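Local coordinates for uncharacterized protein AF_1796 (Archaeoglobus fulgidus, PDB 1VIM) that is of unknown function but belongs to the PHI subfamily of SIS-domain proteins and may bind a sugar derivative and act as an isomerase, at residues 121-126 and 135-140. Numbering follows the deposited sequence.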
loop_
_atom_site.group_PDB
_atom_site.type_symbol
_atom_site.label_atom_id
_atom_site.label_comp_id
_atom_site.label_asym_id
_atom_site.label_seq_id
_atom_site.Cartn_x
_atom_site.Cartn_y
_atom_site.Cartn_z
ATOM N N ALA A 121 13.427 19.063 -3.369
ATOM C CA ALA A 121 14.036 17.849 -3.903
ATOM C C ALA A 121 15.059 17.343 -2.915
ATOM O O ALA A 121 15.992 18.056 -2.590
ATOM C CB ALA A 121 14.675 18.115 -5.277
ATOM N N VAL A 122 14.882 16.109 -2.442
ATOM C CA VAL A 122 15.876 15.427 -1.614
ATOM C C VAL A 122 16.571 14.445 -2.546
ATOM O O VAL A 122 15.985 13.430 -2.940
ATOM C CB VAL A 122 15.249 14.698 -0.411
ATOM C CG1 VAL A 122 16.329 14.000 0.398
ATOM C CG2 VAL A 122 14.444 15.667 0.451
ATOM N N THR A 123 17.806 14.771 -2.896
ATOM C CA THR A 123 18.482 14.109 -4.010
ATOM C C THR A 123 19.986 14.157 -3.842
ATOM O O THR A 123 20.497 15.026 -3.129
ATOM C CB THR A 123 18.037 14.768 -5.366
ATOM O OG1 THR A 123 18.669 14.119 -6.486
ATOM C CG2 THR A 123 18.460 16.251 -5.476
ATOM N N GLY A 124 20.694 13.250 -4.522
ATOM C CA GLY A 124 22.140 13.275 -4.513
ATOM C C GLY A 124 22.715 14.115 -5.640
ATOM O O GLY A 124 23.932 14.326 -5.678
ATOM N N LYS A 125 21.875 14.613 -6.547
ATOM C CA LYS A 125 22.364 15.273 -7.761
ATOM C C LYS A 125 21.785 16.662 -7.906
ATOM O O LYS A 125 20.617 16.821 -8.274
ATOM C CB LYS A 125 22.038 14.409 -8.987
ATOM C CG LYS A 125 22.668 13.027 -9.012
ATOM C CD LYS A 125 24.194 13.070 -9.079
ATOM C CE LYS A 125 24.677 13.574 -10.424
ATOM N NZ LYS A 125 26.160 13.460 -10.588
ATOM N N ARG A 126 22.611 17.674 -7.617
ATOM C CA ARG A 126 22.153 19.076 -7.623
ATOM C C ARG A 126 21.728 19.579 -9.011
ATOM O O ARG A 126 20.962 20.533 -9.110
ATOM C CB ARG A 126 23.236 19.998 -7.032
ATOM C CG ARG A 126 22.785 21.403 -6.672
ATOM C CD ARG A 126 23.887 22.265 -6.057
ATOM N NE ARG A 126 24.097 21.930 -4.649
ATOM C CZ ARG A 126 25.189 21.342 -4.169
ATOM N NH1 ARG A 126 26.195 21.024 -4.976
ATOM N NH2 ARG A 126 25.281 21.073 -2.873
ATOM N N ASP A 135 12.227 24.323 -5.678
ATOM C CA ASP A 135 12.451 25.562 -4.958
ATOM C C ASP A 135 13.601 25.463 -3.978
ATOM O O ASP A 135 14.314 26.464 -3.735
ATOM C CB ASP A 135 11.157 25.965 -4.252
ATOM C CG ASP A 135 10.068 26.233 -5.230
ATOM O OD1 ASP A 135 9.292 25.318 -5.558
ATOM O OD2 ASP A 135 9.911 27.361 -5.763
ATOM N N VAL A 136 13.781 24.277 -3.391
ATOM C CA VAL A 136 14.861 23.991 -2.461
ATOM C C VAL A 136 15.422 22.642 -2.874
ATOM O O VAL A 136 14.668 21.662 -3.048
ATOM C CB VAL A 136 14.363 23.903 -0.993
ATOM C CG1 VAL A 136 15.456 23.434 -0.077
ATOM C CG2 VAL A 136 13.821 25.260 -0.526
ATOM N N VAL A 137 16.729 22.606 -3.083
ATOM C CA VAL A 137 17.438 21.390 -3.463
ATOM C C VAL A 137 18.251 20.964 -2.248
ATOM O O VAL A 137 19.252 21.612 -1.903
ATOM C CB VAL A 137 18.354 21.641 -4.675
ATOM C CG1 VAL A 137 19.141 20.387 -5.038
ATOM C CG2 VAL A 137 17.533 22.183 -5.846
ATOM N N MET A 138 17.787 19.913 -1.572
ATOM C CA MET A 138 18.425 19.421 -0.376
ATOM C C MET A 138 19.329 18.262 -0.760
ATOM O O MET A 138 18.858 17.147 -1.028
ATOM C CB MET A 138 17.343 19.036 0.642
ATOM C CG MET A 138 17.844 18.582 1.985
ATOM S SD MET A 138 18.576 19.953 2.953
ATOM C CE MET A 138 20.196 19.371 3.093
ATOM N N VAL A 139 20.625 18.552 -0.878
ATOM C CA VAL A 139 21.553 17.570 -1.407
ATOM C C VAL A 139 21.997 16.624 -0.322
ATOM O O VAL A 139 22.539 17.028 0.704
ATOM C CB VAL A 139 22.766 18.244 -2.049
ATOM C CG1 VAL A 139 23.709 17.185 -2.596
ATOM C CG2 VAL A 139 22.306 19.177 -3.166
ATOM N N VAL A 140 21.700 15.352 -0.537
ATOM C CA VAL A 140 22.131 14.272 0.328
ATOM C C VAL A 140 22.768 13.266 -0.599
ATOM O O VAL A 140 22.080 12.639 -1.390
ATOM C CB VAL A 140 20.929 13.634 1.097
ATOM C CG1 VAL A 140 21.399 12.526 1.973
ATOM C CG2 VAL A 140 20.194 14.721 1.945
#
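One face of the Arg-126 guanidinium lies over the methyl CG2 of Val-139, with NH2 3.5 Å and NE 3.6 Å from that carbon. The two side chains cross at about a right angle. With chi1 at -166°, Arg-126 points CG away from the backbone N, and the bend at chi3 (-78°) then lays the flat group on the valine. The stem of the same arginine touches Val-137, CG to CG1 at 4.1 Å. CG1 of Val-137 also meets CG2 of Thr-123. Beneath this layer, four backbone bonds pair the strands in parallel. Ala-121 N gives to Val-136 O and Ala-121 O takes Met-138 N. Thr-123 N gives to Met-138 O at 3.2 Å. Thr-123 O takes Val-140 N at 2.9 Å. The strands are the ends of a beta-alpha-beta unit, joined by helix 129-133, in the parallel sheet of the SIS fold. Strand 136-139 is the outermost one on this side within the chain. On the other sheet face, Val-122 CG1 packs against Val-140 CG2 at 4.2 Å. Helix 160-181 and helix 34-46 pack on that face; Phe-169 of the first touches Met-138 and Val-140, and Thr-36 of the second touches Met-138. At the strand's end, Thr-123 OG1 accepts from Lys-125 N at 3.2 Å, an ST turn. The same hydroxyl is also hydrogen-bonded to Ser-97 O on the neighbouring loop.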